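Local coordinates for NYN domain-containing protein (Vibrio parahaemolyticus, PDB 2QIP), which is of unestablished function but may act as an RNA nuclease, carrying an NYN domain of the PIN clan, at residues A[33-38]-A[68-73]; A[101-106]-A[130-135]; A[97-102]-A[122-127]. All blocks are in the same frame, centred on the assembly; numbering follows the deposited sequence.

Contact 1 (A[33-38]-A[68-73])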
loop_
_atom_site.group_PDB
_atom_site.type_symbol
_atom_site.label_atom_id
_atom_site.label_comp_id
_atom_site.label_asym_id
_atom_site.label_seq_id
_atom_site.Cartn_x
_atom_site.Cartn_y
_atom_site.Cartn_z
ATOM N N PHE A 33 9.439 -12.802 -18.110
ATOM C CA PHE A 33 8.112 -12.469 -18.640
ATOM C C PHE A 33 8.205 -11.813 -20.007
ATOM O O PHE A 33 9.052 -10.930 -20.228
ATOM C CB PHE A 33 7.473 -11.500 -17.652
ATOM C CG PHE A 33 6.015 -11.231 -17.859
ATOM C CD1 PHE A 33 5.047 -12.220 -17.665
ATOM C CD2 PHE A 33 5.605 -9.943 -18.157
ATOM C CE1 PHE A 33 3.675 -11.923 -17.797
ATOM C CE2 PHE A 33 4.245 -9.638 -18.292
ATOM C CZ PHE A 33 3.286 -10.639 -18.104
ATOM N N ASP A 34 7.326 -12.236 -20.918
ATOM C CA ASP A 34 7.258 -11.647 -22.255
ATOM C C ASP A 34 6.276 -10.474 -22.252
ATOM O O ASP A 34 5.064 -10.649 -22.415
ATOM C CB ASP A 34 6.849 -12.704 -23.286
ATOM C CG ASP A 34 6.897 -12.189 -24.705
ATOM O OD1 ASP A 34 6.977 -10.942 -24.899
ATOM O OD2 ASP A 34 6.861 -13.044 -25.635
ATOM N N TYR A 35 6.811 -9.273 -22.072
ATOM C CA TYR A 35 5.955 -8.104 -21.975
ATOM C C TYR A 35 5.256 -7.770 -23.291
ATOM O O TYR A 35 4.159 -7.196 -23.280
ATOM C CB TYR A 35 6.752 -6.899 -21.485
ATOM C CG TYR A 35 7.005 -6.924 -20.005
ATOM C CD1 TYR A 35 6.105 -6.323 -19.129
ATOM C CD2 TYR A 35 8.143 -7.533 -19.476
ATOM C CE1 TYR A 35 6.333 -6.332 -17.743
ATOM C CE2 TYR A 35 8.375 -7.556 -18.101
ATOM C CZ TYR A 35 7.461 -6.949 -17.249
ATOM O OH TYR A 35 7.675 -6.954 -15.896
ATOM N N ASN A 36 5.872 -8.114 -24.425
ATOM C CA ASN A 36 5.189 -7.900 -25.700
ATOM C C ASN A 36 3.968 -8.810 -25.860
ATOM O O ASN A 36 2.920 -8.367 -26.317
ATOM C CB ASN A 36 6.136 -8.126 -26.869
ATOM C CG ASN A 36 6.998 -6.927 -27.162
ATOM O OD1 ASN A 36 6.504 -5.871 -27.537
ATOM N ND2 ASN A 36 8.308 -7.105 -27.022
ATOM N N GLN A 37 4.104 -10.072 -25.470
ATOM C CA GLN A 37 2.973 -11.005 -25.542
ATOM C C GLN A 37 1.873 -10.557 -24.586
ATOM O O GLN A 37 0.698 -10.583 -24.938
ATOM C CB GLN A 37 3.421 -12.439 -25.192
ATOM C CG GLN A 37 2.397 -13.525 -25.559
ATOM C CD GLN A 37 2.225 -13.652 -27.069
ATOM O OE1 GLN A 37 3.033 -13.121 -27.849
ATOM N NE2 GLN A 37 1.194 -14.373 -27.492
ATOM N N PHE A 38 2.268 -10.192 -23.367
ATOM C CA PHE A 38 1.284 -9.703 -22.413
ATOM C C PHE A 38 0.531 -8.487 -22.972
ATOM O O PHE A 38 -0.695 -8.443 -22.915
ATOM C CB PHE A 38 1.923 -9.366 -21.057
ATOM C CG PHE A 38 0.998 -8.579 -20.169
ATOM C CD1 PHE A 38 -0.036 -9.221 -19.493
ATOM C CD2 PHE A 38 1.144 -7.208 -20.046
ATOM C CE1 PHE A 38 -0.923 -8.507 -18.706
ATOM C CE2 PHE A 38 0.244 -6.472 -19.269
ATOM C CZ PHE A 38 -0.789 -7.127 -18.604
ATOM N N HIS A 68 13.754 0.808 -21.236
ATOM C CA HIS A 68 13.515 1.374 -22.545
ATOM C C HIS A 68 12.592 0.462 -23.363
ATOM O O HIS A 68 11.679 0.948 -24.033
ATOM C CB HIS A 68 14.863 1.557 -23.254
ATOM C CG HIS A 68 14.759 2.121 -24.636
ATOM N ND1 HIS A 68 14.351 3.412 -24.887
ATOM C CD2 HIS A 68 15.007 1.563 -25.844
ATOM C CE1 HIS A 68 14.361 3.630 -26.192
ATOM N NE2 HIS A 68 14.750 2.522 -26.796
ATOM N N ILE A 69 12.820 -0.847 -23.293
ATOM C CA ILE A 69 11.937 -1.808 -23.975
ATOM C C ILE A 69 10.498 -1.660 -23.464
ATOM O O ILE A 69 9.551 -1.577 -24.262
ATOM C CB ILE A 69 12.449 -3.241 -23.810
ATOM C CG1 ILE A 69 13.729 -3.429 -24.646
ATOM C CG2 ILE A 69 11.352 -4.264 -24.184
ATOM C CD1 ILE A 69 14.478 -4.704 -24.344
ATOM N N LEU A 70 10.335 -1.582 -22.142
ATOM C CA LEU A 70 8.980 -1.440 -21.596
ATOM C C LEU A 70 8.268 -0.202 -22.105
ATOM O O LEU A 70 7.078 -0.253 -22.388
ATOM C CB LEU A 70 9.010 -1.405 -20.082
ATOM C CG LEU A 70 9.470 -2.669 -19.368
ATOM C CD1 LEU A 70 9.437 -2.461 -17.862
ATOM C CD2 LEU A 70 8.649 -3.897 -19.779
ATOM N N ARG A 71 8.978 0.923 -22.185
ATOM C CA ARG A 71 8.359 2.137 -22.700
ATOM C C ARG A 71 7.918 1.935 -24.146
ATOM O O ARG A 71 6.834 2.371 -24.533
ATOM C CB ARG A 71 9.301 3.339 -22.570
ATOM C CG ARG A 71 9.668 3.701 -21.138
ATOM C CD ARG A 71 10.530 4.972 -21.041
ATOM N NE ARG A 71 11.015 5.069 -19.676
ATOM C CZ ARG A 71 12.220 4.671 -19.288
ATOM N NH1 ARG A 71 13.111 4.235 -20.182
ATOM N NH2 ARG A 71 12.548 4.726 -18.010
ATOM N N GLY A 72 8.752 1.233 -24.914
ATOM C CA GLY A 72 8.442 0.888 -26.306
ATOM C C GLY A 72 7.207 0.023 -26.479
ATOM O O GLY A 72 6.467 0.163 -27.453
ATOM N N VAL A 73 6.999 -0.892 -25.541
ATOM C CA VAL A 73 5.807 -1.747 -25.541
ATOM C C VAL A 73 4.554 -0.900 -25.350
ATOM O O VAL A 73 3.484 -1.210 -25.902
ATOM C CB VAL A 73 5.911 -2.816 -24.433
ATOM C CG1 VAL A 73 4.588 -3.584 -24.299
ATOM C CG2 VAL A 73 7.052 -3.792 -24.754
#
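Val-73 N donates to Ile-69 O at 2.9 Å, closing the last turn of helix 61-73 and fixing the backbone from which the valine's methyls meet Tyr-35 and Asn-36. CG1 lies anti to the backbone N (chi1 172°) and reaches Tyr-35 O, 3.8 Å away. The other methyl, CG2, approaches Asn-36 OD1 to 3.5 Å; the two side chains pass at a slant, and the contact is van der Waals in kind. One turn back, Leu-70 lays CD2 over a face of the Tyr-35 ring. This is a CH-pi contact: the methyl stands 3.5 Å from the centroid of the Tyr-35 ring and 16° off its normal, displaced toward the CG end, where CG itself is 3.5 Å from Leu-70 CD2. The opposite face of the ring is taken by Phe-33, whose edge carbon CD2 sits over its centre, so the tyrosine is clamped between an aromatic edge and an aliphatic methyl. Val-18 and Val-21 of helix 18-29, together with Val-16 of strand 10-17, also pack on Tyr-35. The turn that carries the tyrosine is N-capped by Asp-34: Gln-37 N donates to Asp-34 OD1 (3.1 Å, N-H...O angle 165°), arriving from above the carboxylate plane. The contact thus pairs the start of helix 35-42 with the end of helix 61-73, two neighbouring crossover helices on one side of the parallel sheet. No hydrogen bond spans them. Their union is dispersive, with the aromatic group held from both faces, while the capping carboxylate probably stabilises the helix start by opposing its dipole.

Contact 2 (A[101-106]-A[130-135]). With EDO (1,2-ethanediol), chain D; EDO (1,2-ethanediol), chain B; EDO (1,2-ethanediol), chain C.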
loop_
_atom_site.group_PDB
_atom_site.type_symbol
_atom_site.label_atom_id
_atom_site.label_comp_id
_atom_site.label_asym_id
_atom_site.label_seq_id
_atom_site.Cartn_x
_atom_site.Cartn_y
_atom_site.Cartn_z
ATOM N N ASP A 101 -2.254 4.542 -7.014
ATOM C CA ASP A 101 -2.565 4.760 -8.427
ATOM C C ASP A 101 -3.774 3.945 -8.892
ATOM O O ASP A 101 -4.554 4.430 -9.730
ATOM C CB ASP A 101 -1.337 4.437 -9.298
ATOM C CG ASP A 101 -0.259 5.508 -9.232
ATOM O OD1 ASP A 101 -0.490 6.603 -8.648
ATOM O OD2 ASP A 101 0.828 5.239 -9.812
ATOM N N ALA A 102 -3.920 2.721 -8.383
ATOM C CA ALA A 102 -5.017 1.871 -8.818
ATOM C C ALA A 102 -6.346 2.482 -8.377
ATOM O O ALA A 102 -7.305 2.510 -9.143
ATOM C CB ALA A 102 -4.863 0.475 -8.257
ATOM N N ILE A 103 -6.405 2.974 -7.137
ATOM C CA ILE A 103 -7.647 3.653 -6.702
ATOM C C ILE A 103 -7.918 4.925 -7.488
ATOM O O ILE A 103 -9.076 5.217 -7.843
ATOM C CB ILE A 103 -7.606 3.981 -5.214
ATOM C CG1 ILE A 103 -7.798 2.703 -4.431
ATOM C CG2 ILE A 103 -8.667 5.046 -4.829
ATOM C CD1 ILE A 103 -9.202 2.014 -4.609
ATOM N N GLU A 104 -6.860 5.695 -7.771
ATOM C CA GLU A 104 -7.030 6.901 -8.565
ATOM C C GLU A 104 -7.581 6.630 -9.970
ATOM O O GLU A 104 -8.387 7.410 -10.493
ATOM C CB GLU A 104 -5.727 7.700 -8.634
ATOM C CG GLU A 104 -5.528 8.597 -7.443
ATOM C CD GLU A 104 -4.231 9.370 -7.543
ATOM O OE1 GLU A 104 -3.544 9.490 -6.512
ATOM O OE2 GLU A 104 -3.883 9.809 -8.662
ATOM N N ILE A 105 -7.142 5.547 -10.602
ATOM C CA ILE A 105 -7.540 5.302 -11.984
ATOM C C ILE A 105 -8.874 4.560 -12.083
ATOM O O ILE A 105 -9.528 4.627 -13.114
ATOM C CB ILE A 105 -6.401 4.578 -12.779
ATOM C CG1 ILE A 105 -6.580 4.764 -14.296
ATOM C CG2 ILE A 105 -6.330 3.081 -12.419
ATOM C CD1 ILE A 105 -6.368 6.162 -14.788
ATOM N N ALA A 106 -9.266 3.859 -11.019
ATOM C CA ALA A 106 -10.510 3.071 -11.051
ATOM C C ALA A 106 -11.745 3.812 -11.620
ATOM O O ALA A 106 -12.480 3.253 -12.424
ATOM C CB ALA A 106 -10.823 2.489 -9.675
ATOM N N GLN A 130 -15.831 -2.487 -4.303
ATOM C CA GLN A 130 -16.834 -1.873 -3.389
ATOM C C GLN A 130 -17.133 -0.430 -3.763
ATOM O O GLN A 130 -18.297 -0.006 -3.892
ATOM C CB GLN A 130 -16.338 -1.914 -1.953
ATOM C CG GLN A 130 -16.264 -3.295 -1.344
ATOM C CD GLN A 130 -15.575 -3.269 0.012
ATOM O OE1 GLN A 130 -14.692 -2.430 0.276
ATOM N NE2 GLN A 130 -15.969 -4.196 0.882
ATOM N N ARG A 131 -16.072 0.358 -3.915
ATOM C CA ARG A 131 -16.274 1.801 -4.084
ATOM C C ARG A 131 -16.609 2.190 -5.511
ATOM O O ARG A 131 -17.441 3.094 -5.726
ATOM C CB ARG A 131 -15.055 2.579 -3.587
ATOM C CG ARG A 131 -14.878 2.389 -2.092
ATOM C CD ARG A 131 -13.810 3.256 -1.483
ATOM N NE ARG A 131 -14.106 4.695 -1.534
ATOM C CZ ARG A 131 -14.948 5.345 -0.729
ATOM N NH1 ARG A 131 -15.688 4.696 0.173
ATOM N NH2 ARG A 131 -15.103 6.656 -0.876
ATOM N N TYR A 132 -15.979 1.522 -6.492
ATOM C CA TYR A 132 -16.141 1.921 -7.897
ATOM C C TYR A 132 -16.896 0.899 -8.740
ATOM O O TYR A 132 -17.187 1.147 -9.912
ATOM C CB TYR A 132 -14.774 2.241 -8.531
ATOM C CG TYR A 132 -14.079 3.334 -7.770
ATOM C CD1 TYR A 132 -14.407 4.673 -7.991
ATOM C CD2 TYR A 132 -13.166 3.029 -6.764
ATOM C CE1 TYR A 132 -13.805 5.684 -7.239
ATOM C CE2 TYR A 132 -12.569 4.028 -6.005
ATOM C CZ TYR A 132 -12.882 5.346 -6.253
ATOM O OH TYR A 132 -12.284 6.340 -5.504
ATOM N N ASN A 133 -17.183 -0.258 -8.145
ATOM C CA ASN A 133 -17.837 -1.362 -8.845
ATOM C C ASN A 133 -17.261 -1.619 -10.235
ATOM O O ASN A 133 -18.006 -1.872 -11.195
ATOM C CB ASN A 133 -19.356 -1.185 -8.898
ATOM C CG ASN A 133 -20.075 -2.468 -9.248
ATOM O OD1 ASN A 133 -19.587 -3.587 -8.989
ATOM N ND2 ASN A 133 -21.258 -2.322 -9.833
ATOM N N LYS A 134 -15.926 -1.566 -10.331
ATOM C CA LYS A 134 -15.250 -1.925 -11.573
ATOM C C LYS A 134 -14.734 -3.361 -11.488
ATOM O O LYS A 134 -14.684 -3.943 -10.397
ATOM C CB LYS A 134 -14.124 -0.919 -11.886
ATOM C CG LYS A 134 -14.578 0.555 -11.905
ATOM C CD LYS A 134 -15.812 0.846 -12.753
ATOM C CE LYS A 134 -16.234 2.330 -12.688
ATOM N NZ LYS A 134 -15.291 3.234 -13.405
ATOM N N LYS A 135 -14.400 -3.925 -12.652
ATOM C CA LYS A 135 -13.855 -5.284 -12.703
ATOM C C LYS A 135 -12.365 -5.245 -12.443
ATOM O O LYS A 135 -11.697 -4.240 -12.748
ATOM C CB LYS A 135 -14.087 -5.912 -14.081
ATOM C CG LYS A 135 -15.552 -6.023 -14.479
ATOM C CD LYS A 135 -16.244 -7.139 -13.759
ATOM C CE LYS A 135 -17.691 -7.286 -14.253
ATOM N NZ LYS A 135 -18.376 -8.348 -13.475
HETATM C C1 EDO D . -14.574 2.167 1.621
HETATM O O1 EDO D . -14.066 1.990 2.944
HETATM C C2 EDO D . -15.922 1.502 1.412
HETATM O O2 EDO D . -15.728 0.331 0.611
HETATM C C1 EDO B . -2.259 12.206 -8.101
HETATM O O1 EDO B . -1.523 11.320 -8.944
HETATM C C2 EDO B . -1.829 13.654 -8.245
HETATM O O2 EDO B . -1.079 14.020 -7.081
HETATM C C1 EDO C . -15.450 3.917 -17.118
HETATM O O1 EDO C . -16.039 2.928 -16.268
HETATM C C2 EDO C . -16.562 4.777 -17.710
HETATM O O2 EDO C . -15.925 5.917 -18.281
HETATM O O HOH W 1 -10.283 7.610 -7.025
#
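Tyr-132 turns CG away from its own carbonyl carbon (chi1 -58°), and this lays the ring beside Ala-106, while the bends of Lys-134 at chi2 (-50°) and chi4 (71°) curl its amine back to Ala-106 O. Ala-106 CB comes within 3.8 Å of Tyr-132 CD2, an off-centre CH-pi contact. The Ile-103 side chain crosses that of Tyr-132 at about a right angle, Ile-103 CD1 lying 4.2 Å from Tyr-132 CE2. At the phenol end a water joins the two segments, bound to Tyr-132 OH at 2.8 Å and donating to Ile-103 O, also at 2.8 Å. Lys-134 NZ donates to Ala-106 O (3.0 Å) and to Val-109 O, and also to O1 of an ethanediol probably left from crystallisation. Pointing away from this contact, Glu-104 forms a salt bridge with Arg-127 of the second subunit. The contact joins the ends of helices 95-105 and 122-132, where the chain leaves each helix for the next strand. Lysine charge on carbonyls around the C-terminal end of helix 95-105 probably offsets the helix dipole there, and the water bridges a carbonyl and a hydroxyl that do not bond directly.

Contact 3 (A[97-102]-A[122-127]). With EDO (1,2-ethanediol), chain E.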
loop_
_atom_site.group_PDB
_atom_site.type_symbol
_atom_site.label_atom_id
_atom_site.label_comp_id
_atom_site.label_asym_id
_atom_site.label_seq_id
_atom_site.Cartn_x
_atom_site.Cartn_y
_atom_site.Cartn_z
ATOM N N GLY A 97 2.546 2.608 -3.638
ATOM C CA GLY A 97 2.332 3.413 -4.833
ATOM C C GLY A 97 1.346 2.795 -5.821
ATOM O O GLY A 97 0.554 3.505 -6.451
ATOM N N ILE A 98 1.365 1.470 -5.943
ATOM C CA ILE A 98 0.389 0.766 -6.783
ATOM C C ILE A 98 -1.029 0.941 -6.223
ATOM O O ILE A 98 -1.979 1.198 -6.987
ATOM C CB ILE A 98 0.788 -0.732 -6.941
ATOM C CG1 ILE A 98 2.020 -0.826 -7.862
ATOM C CG2 ILE A 98 -0.373 -1.574 -7.527
ATOM C CD1 ILE A 98 2.651 -2.239 -7.942
ATOM N N THR A 99 -1.165 0.852 -4.895
ATOM C CA THR A 99 -2.450 1.057 -4.254
ATOM C C THR A 99 -2.975 2.461 -4.542
ATOM O O THR A 99 -4.144 2.627 -4.924
ATOM C CB THR A 99 -2.370 0.774 -2.751
ATOM O OG1 THR A 99 -1.982 -0.592 -2.575
ATOM C CG2 THR A 99 -3.704 0.992 -2.043
ATOM N N LEU A 100 -2.121 3.474 -4.357
ATOM C CA LEU A 100 -2.542 4.862 -4.622
ATOM C C LEU A 100 -3.038 5.036 -6.064
ATOM O O LEU A 100 -4.093 5.628 -6.311
ATOM C CB LEU A 100 -1.376 5.814 -4.383
ATOM C CG LEU A 100 -0.979 6.018 -2.932
ATOM C CD1 LEU A 100 0.332 6.790 -2.911
ATOM C CD2 LEU A 100 -2.057 6.742 -2.145
ATOM N N ASP A 101 -2.254 4.542 -7.014
ATOM C CA ASP A 101 -2.565 4.760 -8.427
ATOM C C ASP A 101 -3.774 3.945 -8.892
ATOM O O ASP A 101 -4.554 4.430 -9.730
ATOM C CB ASP A 101 -1.337 4.437 -9.298
ATOM C CG ASP A 101 -0.259 5.508 -9.232
ATOM O OD1 ASP A 101 -0.490 6.603 -8.648
ATOM O OD2 ASP A 101 0.828 5.239 -9.812
ATOM N N ALA A 102 -3.920 2.721 -8.383
ATOM C CA ALA A 102 -5.017 1.871 -8.818
ATOM C C ALA A 102 -6.346 2.482 -8.377
ATOM O O ALA A 102 -7.305 2.510 -9.143
ATOM C CB ALA A 102 -4.863 0.475 -8.257
ATOM N N SER A 122 -5.142 -8.065 -2.281
ATOM C CA SER A 122 -6.546 -8.464 -2.134
ATOM C C SER A 122 -7.385 -7.314 -1.589
ATOM O O SER A 122 -8.535 -7.131 -2.019
ATOM C CB SER A 122 -6.682 -9.666 -1.192
ATOM O OG SER A 122 -5.949 -10.741 -1.731
ATOM N N LEU A 123 -6.829 -6.554 -0.638
ATOM C CA LEU A 123 -7.600 -5.453 -0.072
ATOM C C LEU A 123 -7.874 -4.370 -1.107
ATOM O O LEU A 123 -8.929 -3.705 -1.078
ATOM C CB LEU A 123 -6.920 -4.839 1.146
ATOM C CG LEU A 123 -7.122 -5.581 2.481
ATOM C CD1 LEU A 123 -6.442 -6.943 2.486
ATOM C CD2 LEU A 123 -6.616 -4.734 3.634
ATOM N N LEU A 124 -6.926 -4.199 -2.021
ATOM C CA LEU A 124 -7.075 -3.209 -3.092
ATOM C C LEU A 124 -8.136 -3.652 -4.094
ATOM O O LEU A 124 -8.991 -2.848 -4.506
ATOM C CB LEU A 124 -5.728 -2.984 -3.785
ATOM C CG LEU A 124 -5.765 -2.234 -5.123
ATOM C CD1 LEU A 124 -6.311 -0.806 -4.970
ATOM C CD2 LEU A 124 -4.361 -2.261 -5.745
ATOM N N VAL A 125 -8.104 -4.935 -4.472
ATOM C CA VAL A 125 -9.113 -5.465 -5.384
ATOM C C VAL A 125 -10.509 -5.260 -4.777
ATOM O O VAL A 125 -11.427 -4.744 -5.441
ATOM C CB VAL A 125 -8.833 -6.954 -5.674
ATOM C CG1 VAL A 125 -10.012 -7.608 -6.388
ATOM C CG2 VAL A 125 -7.503 -7.094 -6.458
ATOM N N GLU A 126 -10.666 -5.655 -3.516
ATOM C CA GLU A 126 -11.948 -5.508 -2.822
ATOM C C GLU A 126 -12.396 -4.044 -2.828
ATOM O O GLU A 126 -13.564 -3.757 -3.057
ATOM C CB GLU A 126 -11.838 -6.030 -1.389
ATOM C CG GLU A 126 -13.052 -5.788 -0.507
ATOM C CD GLU A 126 -12.802 -6.242 0.921
ATOM O OE1 GLU A 126 -11.963 -5.621 1.618
ATOM O OE2 GLU A 126 -13.427 -7.237 1.320
ATOM N N ARG A 127 -11.483 -3.114 -2.563
ATOM C CA ARG A 127 -11.873 -1.701 -2.449
ATOM C C ARG A 127 -12.294 -1.140 -3.810
ATOM O O ARG A 127 -13.218 -0.326 -3.891
ATOM C CB ARG A 127 -10.737 -0.871 -1.860
ATOM C CG ARG A 127 -11.208 0.445 -1.245
ATOM C CD ARG A 127 -12.066 0.260 0.011
ATOM N NE ARG A 127 -11.394 -0.525 1.050
ATOM C CZ ARG A 127 -10.737 -0.006 2.094
ATOM N NH1 ARG A 127 -10.639 1.299 2.251
ATOM N NH2 ARG A 127 -10.118 -0.805 2.961
HETATM C C1 EDO E . -9.836 -8.726 1.144
HETATM O O1 EDO E . -10.283 -8.017 2.309
HETATM C C2 EDO E . -9.343 -10.086 1.611
HETATM O O2 EDO E . -10.465 -10.799 2.149
#
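No flat side chain enters the junction of Leu-124 with Ile-98, Thr-99 and Ala-102; Phe-121, just before helix 122-132, supplies a ring nearby that packs on Ile-98 and Thr-99. Methyls do most of the touching, with some contact to the backbone of helix 95-105. Leu-124 has CG anti to its backbone N (chi1 166°), which sends its forked end toward helix 95-105. Both branches meet Ala-102 CB almost equally, Leu-124 CD2 at 3.7 Å and Leu-124 CD1 at 3.8 Å. CD1 also rests on the backbone, 4.1 Å from Thr-99 O, and Leu-124 CD2 is 4.4 Å from Ile-98 CG2. The Thr-99 hydroxyl, bonded to Asp-95 O one turn back, comes no nearer than 4.3 Å (Thr-99 OG1 to Leu-124 CD2). The short helical segments run almost parallel, 7° apart, with their axes 10.6 Å from each other, a spacing that one leucine bridges against a small alanine. Both helices lie on one face of the sheet, and strand 10-17 supports the first through Leu-15 under Ile-98 and Ala-102. The second subunit packs close by: its Arg-127 makes a salt bridge with Asp-101, and its Trp-94 packs on Leu-123. The chemistry is therefore divided, with a buried, mainly apolar seam without a hydrogen bond between the helices and ionic pairs at the partly exposed positions facing the other subunit.

From the N terminus, contact 1 comes first: it closes the loop that holds the rest of helix 35-42, strand 46-55 and the first half of helix 61-73, and is complete before the others begin. Contacts 3 and 2 both open on helix 95-105 and run through strand 111-115 to helix 122-132. Their loops overlap in a stagger, contact 3 opening and closing first; they share Asp-101 and Ala-102, and Ile-103 CG1 touches Leu-124 CD1 at 3.8 Å. Contact 1 ties together helices on one face of the six-stranded sheet. Contacts 2 and 3 bind the pair on the other face, beside the second subunit, with centres about 25 and 23 Å from that of contact 1.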